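Uncharacterized protein (Legionella longbeachae NSW150, PDB 4JZA) probably hydrolyses the 3-phosphate of phosphatidylinositol 3-phosphate, acting as a Legionella phosphoinositide phosphatase in lipid metabolism during the encounter with the host. Local coordinates at residues A[567-572]-A[593-598]; A[587-592]-A[625-630]; A[598-603]-A[617-622]; A[633-638]-A[642-647]. All blocks are in the same frame, centred on the assembly; numbering follows the deposited sequence.

Contact 1 (A[567-572]-A[593-598]); sequences MILYKE and VSLVAD
Helix 556-574 and helix 587-602 pack here through Y570 and L595, whose CA atoms are 7.4 Å apart at the nearest backbone approach of the two segments. L595 supplies most of the contact. Its CB points toward the other helix, and chi1 of -71° sets CG beside its own backbone N, anti to the carbonyl carbon. The two methyl groups then divide the work. CD1 rests on the start of the tyrosine: L595 CD1 is 3.8 Å from Y570 CA and equally 3.8 Å from Y570 CB. It therefore meets main chain and side-chain root together, and the ring only obliquely, with L595 CD1 4.1 Å from Y570 CD2. CD2 turns to the preceding residue, where L595 CD2 is 4.0 Å from L569 CB. The leucine thus sits against two consecutive residues of one helical turn. The Y570 side chain runs at about a right angle to that of L595. Its CG is anti to the backbone N (chi1 -174°), which turns the ring away from L595, toward N588 and F592. The contact is apolar and buried.

Around it, Y570 packs on those two residues of helix 587-602, and its ring meets Y574 edge-to-face. L569 reaches L599 and L153, and L595 touches M151. Helix 524-542 takes M567 and I568, while helix 628-637 packs on V593, V596 and A597 of helix 587-602.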
loop_
_atom_site.group_PDB
_atom_site.type_symbol
_atom_site.label_atom_id
_atom_site.label_comp_id
_atom_site.label_asym_id
_atom_site.label_seq_id
_atom_site.Cartn_x
_atom_site.Cartn_y
_atom_site.Cartn_z
HETATM N N MSE A 567 -0.544 30.426 10.682
HETATM C CA MSE A 567 -1.315 31.355 11.511
HETATM C C MSE A 567 -0.554 31.632 12.796
HETATM O O MSE A 567 -0.463 32.776 13.253
HETATM C CB MSE A 567 -2.690 30.786 11.790
HETATM C CG MSE A 567 -3.521 30.867 10.516
HETATM SE SE MSE A 567 -5.355 30.257 10.880
HETATM C CE MSE A 567 -5.899 31.800 11.983
ATOM N N ILE A 568 0.008 30.584 13.386
ATOM C CA ILE A 568 0.805 30.716 14.601
ATOM C C ILE A 568 2.033 31.599 14.299
ATOM O O ILE A 568 2.315 32.500 15.054
ATOM C CB ILE A 568 1.166 29.319 15.181
ATOM C CG1 ILE A 568 -0.105 28.646 15.700
ATOM C CG2 ILE A 568 2.194 29.380 16.308
ATOM C CD1 ILE A 568 0.074 27.165 15.919
ATOM N N LEU A 569 2.734 31.381 13.192
ATOM C CA LEU A 569 3.868 32.231 12.872
ATOM C C LEU A 569 3.469 33.683 12.620
ATOM O O LEU A 569 4.208 34.613 12.972
ATOM C CB LEU A 569 4.629 31.703 11.656
ATOM C CG LEU A 569 5.277 30.357 11.963
ATOM C CD1 LEU A 569 5.916 29.798 10.719
ATOM C CD2 LEU A 569 6.302 30.443 13.095
ATOM N N TYR A 570 2.315 33.879 12.010
ATOM C CA TYR A 570 1.787 35.215 11.737
ATOM C C TYR A 570 1.500 35.965 13.073
ATOM O O TYR A 570 1.985 37.076 13.300
ATOM C CB TYR A 570 0.523 35.094 10.846
ATOM C CG TYR A 570 -0.056 36.393 10.372
ATOM C CD1 TYR A 570 -0.798 37.207 11.237
ATOM C CD2 TYR A 570 0.138 36.838 9.061
ATOM C CE1 TYR A 570 -1.303 38.411 10.805
ATOM C CE2 TYR A 570 -0.368 38.065 8.642
ATOM C CZ TYR A 570 -1.078 38.839 9.520
ATOM O OH TYR A 570 -1.607 40.026 9.124
ATOM N N LYS A 571 0.738 35.346 13.960
ATOM C CA LYS A 571 0.464 35.949 15.251
ATOM C C LYS A 571 1.756 36.315 15.970
ATOM O O LYS A 571 1.864 37.363 16.594
ATOM C CB LYS A 571 -0.322 34.969 16.127
ATOM C CG LYS A 571 -0.651 35.486 17.523
ATOM C CD LYS A 571 -2.135 35.765 17.692
ATOM C CE LYS A 571 -2.378 36.787 18.796
ATOM N NZ LYS A 571 -1.676 36.330 20.015
ATOM N N GLU A 572 2.724 35.423 15.897
ATOM C CA GLU A 572 3.999 35.600 16.554
ATOM C C GLU A 572 4.737 36.790 15.941
ATOM O O GLU A 572 5.355 37.569 16.652
ATOM C CB GLU A 572 4.822 34.295 16.460
ATOM C CG GLU A 572 5.836 34.038 17.564
ATOM C CD GLU A 572 5.223 33.863 18.941
ATOM O OE1 GLU A 572 3.992 33.645 19.062
ATOM O OE2 GLU A 572 6.002 33.924 19.914
ATOM N N VAL A 593 0.321 34.851 3.065
ATOM C CA VAL A 593 0.639 34.072 1.894
ATOM C C VAL A 593 2.127 33.772 1.859
ATOM O O VAL A 593 2.546 32.664 1.497
ATOM C CB VAL A 593 0.158 34.766 0.607
ATOM C CG1 VAL A 593 0.619 34.041 -0.661
ATOM C CG2 VAL A 593 -1.367 34.812 0.585
ATOM N N SER A 594 2.936 34.736 2.247
ATOM C CA SER A 594 4.371 34.500 2.253
ATOM C C SER A 594 4.785 33.366 3.215
ATOM O O SER A 594 5.624 32.516 2.876
ATOM C CB SER A 594 5.120 35.778 2.608
ATOM O OG SER A 594 6.467 35.659 2.181
ATOM N N LEU A 595 4.181 33.372 4.400
ATOM C CA LEU A 595 4.422 32.349 5.395
ATOM C C LEU A 595 3.933 31.008 4.908
ATOM O O LEU A 595 4.685 30.044 4.987
ATOM C CB LEU A 595 3.744 32.677 6.725
ATOM C CG LEU A 595 4.420 33.838 7.461
ATOM C CD1 LEU A 595 3.445 34.481 8.444
ATOM C CD2 LEU A 595 5.708 33.388 8.139
ATOM N N VAL A 596 2.708 30.939 4.385
ATOM C CA VAL A 596 2.227 29.672 3.849
ATOM C C VAL A 596 3.135 29.131 2.771
ATOM O O VAL A 596 3.526 27.941 2.795
ATOM C CB VAL A 596 0.843 29.751 3.230
ATOM C CG1 VAL A 596 0.492 28.410 2.613
ATOM C CG2 VAL A 596 -0.169 30.034 4.316
ATOM N N ALA A 597 3.446 29.979 1.814
ATOM C CA ALA A 597 4.286 29.574 0.705
ATOM C C ALA A 597 5.640 29.103 1.246
ATOM O O ALA A 597 6.159 28.070 0.830
ATOM C CB ALA A 597 4.445 30.716 -0.308
ATOM N N ASP A 598 6.195 29.814 2.213
ATOM C CA ASP A 598 7.492 29.397 2.802
ATOM C C ASP A 598 7.452 28.018 3.412
ATOM O O ASP A 598 8.404 27.234 3.246
ATOM C CB ASP A 598 7.950 30.362 3.903
ATOM C CG ASP A 598 8.594 31.601 3.351
ATOM O OD1 ASP A 598 8.898 31.633 2.149
ATOM O OD2 ASP A 598 8.790 32.550 4.137
#

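Contact 2 (A[587-592]-A[625-630]); sequences ENRIRF and YLPEDI
R589 grips D629 side-on, with one guanidinium nitrogen for each carboxylate oxygen. R589 NE donates to D629 OD2 at 2.8 Å with an N-H...O angle of 171°. R589 NH2 donates to D629 OD1 at 2.9 Å, nearly as straight. Both oxygens are met on their syn side. The two planes are 21° apart, close to coplanar, so the paired bonds limit rotation of either group. The arginine chain bends at chi2 (66°), which brings the guanidinium to the acid. D629 lies in the first turn of helix 628-637, after the N-cap position P627, where the helix end would probably favour a negative charge. Two apolar groups lie beside R589 NH2. P627 CB is 3.8 Å from R589 NH2 at the guanidinium edge, and I630 CD1 approaches R589 NH2 obliquely, also at 3.8 Å.

Other polar groups have their own partners. R591 NH2 bridges to E587 OE2 at 2.8 Å within its helix, N588 ND2 bonds to E582 OE1, and E628 OE2 pairs with R635 NH2. The salt bridge joins the start of helix 587-602 to the start of helix 628-637. Helix 524-542 adds F530 against R589 and L529 against P627.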
loop_
_atom_site.group_PDB
_atom_site.type_symbol
_atom_site.label_atom_id
_atom_site.label_comp_id
_atom_site.label_asym_id
_atom_site.label_seq_id
_atom_site.Cartn_x
_atom_site.Cartn_y
_atom_site.Cartn_z
ATOM N N GLU A 587 -1.699 44.163 2.529
ATOM C CA GLU A 587 -0.414 43.828 3.110
ATOM C C GLU A 587 -0.565 42.659 4.071
ATOM O O GLU A 587 0.244 41.732 4.052
ATOM C CB GLU A 587 0.146 45.065 3.762
ATOM C CG GLU A 587 1.395 44.955 4.613
ATOM C CD GLU A 587 1.568 46.221 5.477
ATOM O OE1 GLU A 587 0.942 47.267 5.190
ATOM O OE2 GLU A 587 2.307 46.198 6.469
ATOM N N ASN A 588 -1.637 42.647 4.848
ATOM C CA ASN A 588 -1.918 41.506 5.719
ATOM C C ASN A 588 -2.056 40.114 5.066
ATOM O O ASN A 588 -1.655 39.085 5.638
ATOM C CB ASN A 588 -3.222 41.752 6.431
ATOM C CG ASN A 588 -3.112 42.759 7.546
ATOM O OD1 ASN A 588 -2.042 43.339 7.843
ATOM N ND2 ASN A 588 -4.237 42.974 8.183
ATOM N N ARG A 589 -2.725 40.067 3.923
ATOM C CA ARG A 589 -2.921 38.809 3.236
ATOM C C ARG A 589 -1.615 38.409 2.604
ATOM O O ARG A 589 -1.286 37.237 2.612
ATOM C CB ARG A 589 -4.030 38.916 2.203
ATOM C CG ARG A 589 -4.314 37.681 1.376
ATOM C CD ARG A 589 -4.856 36.499 2.166
ATOM N NE ARG A 589 -4.990 35.334 1.290
ATOM C CZ ARG A 589 -5.241 34.105 1.710
ATOM N NH1 ARG A 589 -5.463 33.828 2.986
ATOM N NH2 ARG A 589 -5.289 33.135 0.840
ATOM N N ILE A 590 -0.860 39.389 2.105
ATOM C CA ILE A 590 0.383 39.133 1.392
ATOM C C ILE A 590 1.355 38.493 2.328
ATOM O O ILE A 590 2.097 37.594 1.937
ATOM C CB ILE A 590 0.988 40.421 0.759
ATOM C CG1 ILE A 590 0.369 40.697 -0.618
ATOM C CG2 ILE A 590 2.494 40.323 0.520
ATOM C CD1 ILE A 590 0.508 42.159 -1.022
ATOM N N ARG A 591 1.337 38.938 3.564
ATOM C CA ARG A 591 2.276 38.440 4.566
ATOM C C ARG A 591 2.000 37.060 5.101
ATOM O O ARG A 591 2.910 36.366 5.591
ATOM C CB ARG A 591 2.260 39.368 5.729
ATOM C CG ARG A 591 3.050 40.608 5.442
ATOM C CD ARG A 591 2.681 41.574 6.522
ATOM N NE ARG A 591 3.605 42.676 6.610
ATOM C CZ ARG A 591 3.445 43.671 7.464
ATOM N NH1 ARG A 591 2.390 43.689 8.288
ATOM N NH2 ARG A 591 4.337 44.647 7.488
ATOM N N PHE A 592 0.724 36.716 5.062
ATOM C CA PHE A 592 0.285 35.405 5.421
ATOM C C PHE A 592 0.651 34.445 4.284
ATOM O O PHE A 592 1.250 33.384 4.506
ATOM C CB PHE A 592 -1.231 35.423 5.709
ATOM C CG PHE A 592 -1.783 34.077 6.085
ATOM C CD1 PHE A 592 -1.330 33.451 7.219
ATOM C CD2 PHE A 592 -2.715 33.422 5.279
ATOM C CE1 PHE A 592 -1.803 32.209 7.576
ATOM C CE2 PHE A 592 -3.196 32.172 5.639
ATOM C CZ PHE A 592 -2.745 31.569 6.800
ATOM N N TYR A 625 -6.912 22.254 -3.140
ATOM C CA TYR A 625 -7.060 22.514 -1.684
ATOM C C TYR A 625 -6.532 23.896 -1.249
ATOM O O TYR A 625 -6.906 24.424 -0.152
ATOM C CB TYR A 625 -6.351 21.410 -0.870
ATOM C CG TYR A 625 -6.985 20.073 -1.046
ATOM C CD1 TYR A 625 -8.305 19.872 -0.676
ATOM C CD2 TYR A 625 -6.297 18.990 -1.624
ATOM C CE1 TYR A 625 -8.934 18.657 -0.868
ATOM C CE2 TYR A 625 -6.911 17.741 -1.794
ATOM C CZ TYR A 625 -8.254 17.586 -1.419
ATOM O OH TYR A 625 -8.963 16.393 -1.554
ATOM N N LEU A 626 -5.634 24.461 -2.069
ATOM C CA LEU A 626 -5.013 25.736 -1.749
ATOM C C LEU A 626 -5.833 26.790 -2.390
ATOM O O LEU A 626 -6.360 26.593 -3.455
ATOM C CB LEU A 626 -3.585 25.824 -2.288
ATOM C CG LEU A 626 -2.479 24.982 -1.629
ATOM C CD1 LEU A 626 -1.174 25.066 -2.412
ATOM C CD2 LEU A 626 -2.246 25.444 -0.203
ATOM N N PRO A 627 -5.942 27.927 -1.756
ATOM C CA PRO A 627 -6.494 29.154 -2.321
ATOM C C PRO A 627 -5.672 29.682 -3.500
ATOM O O PRO A 627 -4.466 29.488 -3.544
ATOM C CB PRO A 627 -6.380 30.127 -1.150
ATOM C CG PRO A 627 -6.480 29.271 0.083
ATOM C CD PRO A 627 -5.801 27.992 -0.288
ATOM N N GLU A 628 -6.302 30.385 -4.428
ATOM C CA GLU A 628 -5.607 30.796 -5.638
ATOM C C GLU A 628 -4.332 31.607 -5.385
ATOM O O GLU A 628 -3.324 31.378 -6.044
ATOM C CB GLU A 628 -6.550 31.500 -6.639
ATOM C CG GLU A 628 -7.007 30.588 -7.774
ATOM C CD GLU A 628 -5.801 29.981 -8.508
ATOM O OE1 GLU A 628 -5.021 30.800 -9.087
ATOM O OE2 GLU A 628 -5.606 28.711 -8.461
ATOM N N ASP A 629 -4.350 32.548 -4.448
ATOM C CA ASP A 629 -3.187 33.432 -4.283
ATOM C C ASP A 629 -1.958 32.742 -3.701
ATOM O O ASP A 629 -0.828 33.091 -4.055
ATOM C CB ASP A 629 -3.505 34.724 -3.523
ATOM C CG ASP A 629 -4.266 34.507 -2.200
ATOM O OD1 ASP A 629 -4.607 33.333 -1.944
ATOM O OD2 ASP A 629 -4.532 35.515 -1.444
ATOM N N ILE A 630 -2.170 31.729 -2.867
ATOM C CA ILE A 630 -1.063 30.911 -2.340
ATOM C C ILE A 630 -0.463 29.996 -3.409
ATOM O O ILE A 630 0.746 29.895 -3.591
ATOM C CB ILE A 630 -1.540 30.041 -1.173
ATOM C CG1 ILE A 630 -1.976 30.939 -0.001
ATOM C CG2 ILE A 630 -0.432 29.110 -0.710
ATOM C CD1 ILE A 630 -2.783 30.243 1.076
#

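Contact 3 (A[598-603]-A[617-622]); sequences DLYMSR and EGIKTP
This is a buried packing contact, in which the end of a tyrosine, Y600, and an arginine, R603, meet the loop 617-622 that leads into helix 622-625. Both come from the end of helix 587-602. One weak polar link accompanies the packing.

Y600 reaches the loop with the far end of its ring. Its CG is anti to the backbone N (chi1 -176°), which sends the ring out from the helix toward the loop. The hydroxyl comes up to the CB-CG side of P622: Y600 OH is 3.3 Å from P622 CG and 3.6 Å from P622 CB. I619 adds a branched chain on the same tyrosine, with I619 CB 4.0 Å from Y600 OH and I619 CG1 4.3 Å from Y600 CE2. Both I619 and P622 approach the ring obliquely, and the side chains of Y600 and P622 cross at about a right angle. The phenol oxygen also has a probable hydrogen bond to D647 OD2.

R603 makes the polar link. It leaves the helical conformation with a positive phi of 73°, and its bent chain brings R603 NH1 to within 3.4 Å of E617 O. The hydrogen bond is weak and not straight (146°), but the oxygen lies near the guanidinium plane, at its edge. R603 NH2 also pairs with D647 OD1, though the modelled length is doubtful. The E617 carboxylate itself turns to R47 and S44.

Two helices flank the loop. I559 of helix 556-574 touches I619, and L644 and D648 of helix 643-652 pack on P622. I634 of helix 628-637 packs on Y600.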
loop_
_atom_site.group_PDB
_atom_site.type_symbol
_atom_site.label_atom_id
_atom_site.label_comp_id
_atom_site.label_asym_id
_atom_site.label_seq_id
_atom_site.Cartn_x
_atom_site.Cartn_y
_atom_site.Cartn_z
ATOM N N ASP A 598 6.195 29.814 2.213
ATOM C CA ASP A 598 7.492 29.397 2.802
ATOM C C ASP A 598 7.452 28.018 3.412
ATOM O O ASP A 598 8.404 27.234 3.246
ATOM C CB ASP A 598 7.950 30.362 3.903
ATOM C CG ASP A 598 8.594 31.601 3.351
ATOM O OD1 ASP A 598 8.898 31.633 2.149
ATOM O OD2 ASP A 598 8.790 32.550 4.137
ATOM N N LEU A 599 6.371 27.754 4.152
ATOM C CA LEU A 599 6.227 26.487 4.841
ATOM C C LEU A 599 6.037 25.372 3.829
ATOM O O LEU A 599 6.719 24.368 3.896
ATOM C CB LEU A 599 5.091 26.536 5.852
ATOM C CG LEU A 599 5.388 27.388 7.115
ATOM C CD1 LEU A 599 4.195 27.355 8.029
ATOM C CD2 LEU A 599 6.573 26.921 7.923
ATOM N N TYR A 600 5.147 25.596 2.864
ATOM C CA TYR A 600 4.872 24.632 1.829
ATOM C C TYR A 600 6.158 24.332 1.104
ATOM O O TYR A 600 6.511 23.187 0.934
ATOM C CB TYR A 600 3.768 25.139 0.890
ATOM C CG TYR A 600 3.369 24.126 -0.162
ATOM C CD1 TYR A 600 4.150 23.934 -1.291
ATOM C CD2 TYR A 600 2.217 23.359 -0.011
ATOM C CE1 TYR A 600 3.813 23.014 -2.238
ATOM C CE2 TYR A 600 1.874 22.409 -0.936
ATOM C CZ TYR A 600 2.679 22.245 -2.052
ATOM O OH TYR A 600 2.349 21.294 -2.988
HETATM N N MSE A 601 6.901 25.358 0.720
HETATM C CA MSE A 601 8.154 25.119 -0.027
HETATM C C MSE A 601 9.314 24.583 0.783
HETATM O O MSE A 601 10.275 24.166 0.228
HETATM C CB MSE A 601 8.589 26.390 -0.703
HETATM C CG MSE A 601 7.566 26.750 -1.795
HETATM SE SE MSE A 601 7.900 28.483 -2.674
HETATM C CE MSE A 601 9.716 28.075 -3.301
ATOM N N SER A 602 9.255 24.594 2.104
ATOM C CA SER A 602 10.291 23.945 2.885
ATOM C C SER A 602 10.259 22.464 2.563
ATOM O O SER A 602 11.300 21.745 2.644
ATOM C CB SER A 602 10.068 24.160 4.378
ATOM O OG SER A 602 8.873 23.549 4.819
ATOM N N ARG A 603 9.041 22.023 2.224
ATOM C CA ARG A 603 8.776 20.647 1.804
ATOM C C ARG A 603 8.838 19.720 2.978
ATOM O O ARG A 603 8.959 18.524 2.808
ATOM C CB ARG A 603 9.760 20.150 0.742
ATOM C CG ARG A 603 9.718 20.927 -0.564
ATOM C CD ARG A 603 10.262 20.113 -1.724
ATOM N NE ARG A 603 9.232 20.190 -2.724
ATOM C CZ ARG A 603 8.614 19.172 -3.290
ATOM N NH1 ARG A 603 8.967 17.913 -3.061
ATOM N NH2 ARG A 603 7.642 19.433 -4.122
ATOM N N GLU A 617 7.536 11.884 -2.416
ATOM C CA GLU A 617 7.532 13.103 -1.654
ATOM C C GLU A 617 6.842 14.188 -2.435
ATOM O O GLU A 617 7.446 14.877 -3.232
ATOM C CB GLU A 617 8.964 13.527 -1.368
ATOM C CG GLU A 617 9.683 12.628 -0.384
ATOM C CD GLU A 617 10.468 11.529 -1.056
ATOM O OE1 GLU A 617 10.934 11.742 -2.179
ATOM O OE2 GLU A 617 10.629 10.456 -0.459
ATOM N N GLY A 618 5.553 14.332 -2.168
ATOM C CA GLY A 618 4.740 15.423 -2.719
ATOM C C GLY A 618 3.453 15.495 -1.926
ATOM O O GLY A 618 3.348 14.805 -0.936
ATOM N N ILE A 619 2.496 16.309 -2.377
ATOM C CA ILE A 619 1.205 16.476 -1.773
ATOM C C ILE A 619 0.127 16.283 -2.834
ATOM O O ILE A 619 0.223 16.752 -3.943
ATOM C CB ILE A 619 1.069 17.903 -1.204
ATOM C CG1 ILE A 619 2.113 18.176 -0.105
ATOM C CG2 ILE A 619 -0.345 18.182 -0.662
ATOM C CD1 ILE A 619 2.051 17.188 1.026
ATOM N N LYS A 620 -0.953 15.658 -2.456
ATOM C CA LYS A 620 -2.044 15.418 -3.353
ATOM C C LYS A 620 -2.770 16.691 -3.702
ATOM O O LYS A 620 -3.122 17.466 -2.817
ATOM C CB LYS A 620 -3.015 14.459 -2.685
ATOM C CG LYS A 620 -3.631 13.447 -3.618
ATOM C CD LYS A 620 -2.612 12.414 -4.111
ATOM C CE LYS A 620 -3.176 11.661 -5.317
ATOM N NZ LYS A 620 -3.516 12.478 -6.526
ATOM N N THR A 621 -2.949 16.920 -5.001
ATOM C CA THR A 621 -3.923 17.872 -5.515
ATOM C C THR A 621 -3.837 19.258 -4.844
ATOM O O THR A 621 -4.811 19.795 -4.402
ATOM C CB THR A 621 -5.293 17.139 -5.416
ATOM O OG1 THR A 621 -5.565 16.500 -6.650
ATOM C CG2 THR A 621 -6.350 17.966 -5.252
ATOM N N PRO A 622 -2.639 19.862 -4.767
ATOM C CA PRO A 622 -2.539 21.127 -4.046
ATOM C C PRO A 622 -3.402 22.251 -4.606
ATOM O O PRO A 622 -3.925 23.060 -3.845
ATOM C CB PRO A 622 -1.059 21.509 -4.202
ATOM C CG PRO A 622 -0.354 20.251 -4.557
ATOM C CD PRO A 622 -1.342 19.484 -5.357
#

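Contact 4 (A[633-638]-A[642-647]); sequences EIRKRL and RSLKDD
I634 meets L644 because its chi1 of -67° places CG2 anti to the backbone N and CG1 beside it. The CG2 branch is the one that touches, with I634 CG2 3.9 Å from L644 CD2. The L644 chain has its CG beside the backbone N too (chi1 -52°), and the two side chains cross at about a right angle. The other methyl of L644 serves R635. L644 CD1 is 4.1 Å from R635 NE and stands obliquely to the guanidinium, while the arginine chain passes across the leucine. L644 is thus held between an apolar neighbour and an arginine from consecutive residues.

S643 packs nearer the end of helix 628-637. L638 CD1 lies 3.5 Å from S643 CB, and S643 OG sits 3.8 Å from R635 CA. That hydroxyl is satisfied by S640 O, in the turn that joins the segments. R635 NE pairs with E623 OE2. K645 NZ bonds to the other oxygen of E623, so this carboxylate probably balances both positive charges.

The contact joins two consecutive helices across a short connection, set at nearly a right angle. The segments 633-637 and 643-647 of helices 628-637 and 643-652 make an angle of 101°, their axes coming within 10.2 Å. Helix 587-602 packs beside both, through R637 on A597 and Y600 on L644, and E623 of helix 622-625 touches L644.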
loop_
_atom_site.group_PDB
_atom_site.type_symbol
_atom_site.label_atom_id
_atom_site.label_comp_id
_atom_site.label_asym_id
_atom_site.label_seq_id
_atom_site.Cartn_x
_atom_site.Cartn_y
_atom_site.Cartn_z
ATOM N N GLU A 633 1.465 32.228 -5.809
ATOM C CA GLU A 633 2.734 32.648 -5.266
ATOM C C GLU A 633 3.773 31.527 -5.314
ATOM O O GLU A 633 4.929 31.762 -5.667
ATOM C CB GLU A 633 2.530 33.131 -3.819
ATOM C CG GLU A 633 3.807 33.568 -3.090
ATOM C CD GLU A 633 4.463 34.794 -3.704
ATOM O OE1 GLU A 633 3.887 35.384 -4.640
ATOM O OE2 GLU A 633 5.554 35.177 -3.234
ATOM N N ILE A 634 3.366 30.297 -4.960
ATOM C CA ILE A 634 4.292 29.160 -5.008
ATOM C C ILE A 634 4.751 28.925 -6.442
ATOM O O ILE A 634 5.966 28.750 -6.705
ATOM C CB ILE A 634 3.660 27.884 -4.497
ATOM C CG1 ILE A 634 3.378 28.023 -3.001
ATOM C CG2 ILE A 634 4.603 26.703 -4.736
ATOM C CD1 ILE A 634 2.305 27.087 -2.470
ATOM N N ARG A 635 3.772 28.907 -7.360
ATOM C CA ARG A 635 4.036 28.713 -8.769
ATOM C C ARG A 635 5.039 29.703 -9.300
ATOM O O ARG A 635 5.915 29.346 -10.075
ATOM C CB ARG A 635 2.750 28.782 -9.598
ATOM C CG ARG A 635 1.910 27.492 -9.733
ATOM C CD ARG A 635 0.696 27.805 -10.593
ATOM N NE ARG A 635 -0.568 27.396 -10.003
ATOM C CZ ARG A 635 -1.593 28.210 -9.753
ATOM N NH1 ARG A 635 -1.509 29.494 -10.000
ATOM N NH2 ARG A 635 -2.722 27.738 -9.216
ATOM N N LYS A 636 4.907 30.952 -8.892
ATOM C CA LYS A 636 5.735 31.999 -9.446
ATOM C C LYS A 636 7.086 31.979 -8.756
ATOM O O LYS A 636 8.116 32.094 -9.394
ATOM C CB LYS A 636 5.008 33.357 -9.387
ATOM C CG LYS A 636 3.796 33.384 -10.355
ATOM C CD LYS A 636 3.036 34.709 -10.439
ATOM C CE LYS A 636 2.390 35.119 -9.114
ATOM N NZ LYS A 636 1.606 36.376 -9.255
ATOM N N ARG A 637 7.124 31.742 -7.466
ATOM C CA ARG A 637 8.425 31.589 -6.825
ATOM C C ARG A 637 9.316 30.490 -7.463
ATOM O O ARG A 637 10.563 30.620 -7.507
ATOM C CB ARG A 637 8.222 31.285 -5.346
ATOM C CG ARG A 637 7.896 32.496 -4.492
ATOM C CD ARG A 637 7.722 32.006 -3.078
ATOM N NE ARG A 637 7.222 32.964 -2.108
ATOM C CZ ARG A 637 7.311 32.775 -0.803
ATOM N NH1 ARG A 637 7.913 31.697 -0.340
ATOM N NH2 ARG A 637 6.824 33.672 0.045
ATOM N N LEU A 638 8.681 29.408 -7.925
ATOM C CA LEU A 638 9.381 28.312 -8.586
ATOM C C LEU A 638 9.470 28.469 -10.099
ATOM O O LEU A 638 10.082 27.646 -10.753
ATOM C CB LEU A 638 8.673 26.996 -8.262
ATOM C CG LEU A 638 8.747 26.543 -6.802
ATOM C CD1 LEU A 638 7.777 25.414 -6.551
ATOM C CD2 LEU A 638 10.140 26.082 -6.480
ATOM N N ARG A 642 3.666 24.233 -13.676
ATOM C CA ARG A 642 3.608 22.819 -13.320
ATOM C C ARG A 642 3.895 22.474 -11.858
ATOM O O ARG A 642 3.732 21.299 -11.501
ATOM C CB ARG A 642 4.730 22.091 -14.016
ATOM C CG ARG A 642 4.573 21.628 -15.434
ATOM C CD ARG A 642 5.952 21.099 -15.765
ATOM N NE ARG A 642 5.900 19.930 -16.626
ATOM C CZ ARG A 642 5.591 18.699 -16.232
ATOM N NH1 ARG A 642 5.285 18.443 -14.981
ATOM N NH2 ARG A 642 5.582 17.723 -17.108
ATOM N N SER A 643 4.388 23.408 -11.031
ATOM C CA SER A 643 5.045 22.952 -9.762
ATOM C C SER A 643 4.123 22.219 -8.800
ATOM O O SER A 643 4.500 21.219 -8.269
ATOM C CB SER A 643 5.829 24.037 -9.064
ATOM O OG SER A 643 5.370 25.273 -9.535
ATOM N N LEU A 644 2.888 22.655 -8.679
ATOM C CA LEU A 644 1.905 21.945 -7.860
ATOM C C LEU A 644 1.399 20.659 -8.522
ATOM O O LEU A 644 0.984 19.751 -7.831
ATOM C CB LEU A 644 0.733 22.875 -7.448
ATOM C CG LEU A 644 1.302 24.173 -6.815
ATOM C CD1 LEU A 644 0.255 25.257 -6.644
ATOM C CD2 LEU A 644 2.046 23.910 -5.511
ATOM N N LYS A 645 1.430 20.554 -9.836
ATOM C CA LYS A 645 1.055 19.293 -10.493
ATOM C C LYS A 645 2.167 18.226 -10.366
ATOM O O LYS A 645 1.888 17.040 -10.272
ATOM C CB LYS A 645 0.657 19.533 -11.926
ATOM C CG LYS A 645 -0.644 20.322 -12.048
ATOM C CD LYS A 645 -1.020 20.569 -13.510
ATOM C CE LYS A 645 -2.495 20.945 -13.689
ATOM N NZ LYS A 645 -2.686 22.395 -13.411
ATOM N N ASP A 646 3.419 18.663 -10.289
ATOM C CA ASP A 646 4.515 17.797 -10.012
ATOM C C ASP A 646 4.404 17.274 -8.606
ATOM O O ASP A 646 4.643 16.080 -8.372
ATOM C CB ASP A 646 5.840 18.551 -10.148
ATOM C CG ASP A 646 6.147 18.990 -11.609
ATOM O OD1 ASP A 646 5.519 18.403 -12.509
ATOM O OD2 ASP A 646 6.992 19.907 -11.855
ATOM N N ASP A 647 4.055 18.142 -7.649
ATOM C CA ASP A 647 3.815 17.666 -6.294
ATOM C C ASP A 647 2.773 16.551 -6.287
ATOM O O ASP A 647 2.958 15.554 -5.615
ATOM C CB ASP A 647 3.414 18.812 -5.348
ATOM C CG ASP A 647 4.613 19.728 -5.009
ATOM O OD1 ASP A 647 5.698 19.294 -5.413
ATOM O OD2 ASP A 647 4.490 20.846 -4.416
#

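Overall arrangement
The four contacts build one helical cluster that follows strand 545-549 of the mixed sheet. Contacts 1, 2 and 3 all use helix 587-602, and contacts 2 and 4 share helix 628-637. Centres lie from about 9 Å (contacts 3 and 4) to about 18 Å (contacts 1 and 4) apart. Along the chain, contacts 1 and 2 alternate, contact 3 falls between the segments of contact 2, and contact 4 comes last. A salt bridge from D598 to R637 ties contacts 1 and 4, and M601 against R637 joins contacts 3 and 4. Helix 587-602 is therefore the common spine joining helix 556-574 to the helices after it.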